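Local coordinates for mutual gliding motility protein C (Myxococcus xanthus DK 1622, PDB 7CY1) that probably helps control cell polarity and reversals in gliding motility, as a roadblock-family partner of MglB, the regulator of the MglA GTPase, at residues T63-T68 with M83-P88. Residues are numbered along the deposited sequence; the frame is centred on the assembly and turned at random.
With NA (sodium ion), chain B.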
loop_
_atom_site.group_PDB
_atom_site.type_symbol
_atom_site.label_atom_id
_atom_site.label_comp_id
_atom_site.label_asym_id
_atom_site.label_seq_id
_atom_site.Cartn_x
_atom_site.Cartn_y
_atom_site.Cartn_z
ATOM N N THR A 63 -0.845 2.291 11.410
ATOM C CA THR A 63 -1.925 1.286 11.225
ATOM C C THR A 63 -1.368 -0.145 11.344
ATOM O O THR A 63 -2.181 -1.051 11.595
ATOM C CB THR A 63 -2.694 1.470 9.908
ATOM O OG1 THR A 63 -1.893 1.002 8.832
ATOM C CG2 THR A 63 -3.127 2.897 9.654
ATOM N N LEU A 64 -0.060 -0.367 11.168
ATOM C CA LEU A 64 0.567 -1.714 11.317
ATOM C C LEU A 64 0.395 -2.245 12.743
ATOM O O LEU A 64 0.433 -3.462 12.917
ATOM C CB LEU A 64 2.061 -1.638 10.999
ATOM C CG LEU A 64 2.420 -1.466 9.526
ATOM C CD1 LEU A 64 3.905 -1.158 9.373
ATOM C CD2 LEU A 64 2.037 -2.707 8.747
ATOM N N LYS A 65 0.237 -1.378 13.734
ATOM C CA LYS A 65 0.136 -1.797 15.156
ATOM C C LYS A 65 -1.185 -2.527 15.435
ATOM O O LYS A 65 -1.218 -3.300 16.382
ATOM C CB LYS A 65 0.273 -0.584 16.066
ATOM C CG LYS A 65 1.696 -0.100 16.247
ATOM C CD LYS A 65 1.714 1.346 16.641
ATOM C CE LYS A 65 2.877 1.681 17.537
ATOM N NZ LYS A 65 2.992 3.149 17.693
ATOM N N THR A 66 -2.236 -2.312 14.650
ATOM C CA THR A 66 -3.513 -3.048 14.828
ATOM C C THR A 66 -3.317 -4.514 14.410
ATOM O O THR A 66 -2.415 -4.793 13.573
ATOM C CB THR A 66 -4.639 -2.387 14.033
ATOM O OG1 THR A 66 -4.358 -2.648 12.658
ATOM C CG2 THR A 66 -4.749 -0.900 14.299
ATOM N N GLY A 67 -4.141 -5.415 14.947
ATOM C CA GLY A 67 -4.053 -6.863 14.674
ATOM C C GLY A 67 -4.328 -7.201 13.220
ATOM O O GLY A 67 -3.622 -8.063 12.671
ATOM N N THR A 68 -5.284 -6.525 12.588
ATOM C CA THR A 68 -5.740 -6.868 11.213
ATOM C C THR A 68 -4.690 -6.482 10.164
ATOM O O THR A 68 -4.564 -7.204 9.146
ATOM C CB THR A 68 -7.064 -6.175 10.889
ATOM O OG1 THR A 68 -7.877 -6.292 12.052
ATOM C CG2 THR A 68 -7.767 -6.785 9.696
ATOM N N MET A 83 5.671 -1.676 3.814
ATOM C CA MET A 83 6.051 -1.619 5.230
ATOM C C MET A 83 5.381 -2.776 5.962
ATOM O O MET A 83 4.219 -3.087 5.633
ATOM C CB MET A 83 5.639 -0.271 5.824
ATOM C CG MET A 83 6.203 0.899 5.050
ATOM S SD MET A 83 5.743 2.482 5.767
ATOM C CE MET A 83 4.129 2.687 5.014
ATOM N N ARG A 84 6.097 -3.340 6.935
ATOM C CA ARG A 84 5.644 -4.434 7.833
ATOM C C ARG A 84 6.101 -4.132 9.249
ATOM O O ARG A 84 7.140 -3.482 9.396
ATOM C CB ARG A 84 6.232 -5.775 7.397
ATOM C CG ARG A 84 5.478 -6.365 6.220
ATOM C CD ARG A 84 5.860 -7.799 5.941
ATOM N NE ARG A 84 4.859 -8.281 4.992
ATOM C CZ ARG A 84 3.734 -8.901 5.324
ATOM N NH1 ARG A 84 3.458 -9.180 6.587
ATOM N NH2 ARG A 84 2.885 -9.242 4.381
ATOM N N LEU A 85 5.359 -4.630 10.233
ATOM C CA LEU A 85 5.660 -4.447 11.673
ATOM C C LEU A 85 6.833 -5.358 12.071
ATOM O O LEU A 85 6.897 -6.486 11.598
ATOM C CB LEU A 85 4.389 -4.764 12.461
ATOM C CG LEU A 85 4.422 -4.338 13.923
ATOM C CD1 LEU A 85 4.444 -2.821 14.045
ATOM C CD2 LEU A 85 3.230 -4.928 14.665
ATOM N N VAL A 86 7.773 -4.843 12.859
ATOM C CA VAL A 86 8.915 -5.610 13.440
ATOM C C VAL A 86 8.638 -5.829 14.938
ATOM O O VAL A 86 8.855 -6.936 15.428
ATOM C CB VAL A 86 10.230 -4.856 13.170
ATOM C CG1 VAL A 86 11.323 -5.213 14.158
ATOM C CG2 VAL A 86 10.698 -5.078 11.737
ATOM N N SER A 87 8.138 -4.805 15.621
ATOM C CA SER A 87 7.850 -4.781 17.075
ATOM C C SER A 87 6.962 -3.577 17.352
ATOM O O SER A 87 6.746 -2.737 16.481
ATOM C CB SER A 87 9.128 -4.707 17.878
ATOM O OG SER A 87 9.559 -3.358 18.013
ATOM N N PRO A 88 6.444 -3.418 18.580
ATOM C CA PRO A 88 5.585 -2.273 18.876
ATOM C C PRO A 88 6.282 -0.927 18.629
ATOM O O PRO A 88 5.585 0.058 18.501
ATOM C CB PRO A 88 5.260 -2.460 20.367
ATOM C CG PRO A 88 5.440 -3.952 20.596
ATOM C CD PRO A 88 6.622 -4.323 19.727
HETATM NA NA NA B . -0.507 -5.562 12.681
HETATM O O HOH W 1 1.338 -6.560 11.726
HETATM O O HOH W 2 -0.094 -6.580 15.081
#
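Leu64 does two jobs: its side chain packs against Leu85 and the neighbouring strand backbone, while its carbonyl O binds a sodium ion at 2.3 Å. Leu85 CD2 reaches the edge of that site, 3.6 Å from Leu64 O, so a methyl group flanks the metal-bound carbonyl. With CG anti to its backbone N (chi1 -167°), Leu85 sends its two methyls toward the 3-10 turn, and CD1 meets Leu64 CB at 4.0 Å. The branched end of Leu64 lies over one face of the strand backbone: CD1 rests 3.7 Å from Arg84 C and touches Met83 CB, while CD2 lies near Met83 O. Leucine suits this buried place, its forked, apolar tip covering a backbone that already pairs with strands 71-75 and 90-97. In the roadblock-like alpha/beta fold, the contact joins the loop after helix 44-61 to the end of strand 79-85, between those two strands. Thr66 O, Val69 O and two waters also bind the sodium, and Thr66 OG1 donates to Thr63 O at 2.9 Å, tying the turn together. Farther out, the long chain of Lys65, bent at chi3, brings CE to 3.3 Å from Pro88 O, its ammonium pairing with Glu62 and, by cation-pi contact, Phe25.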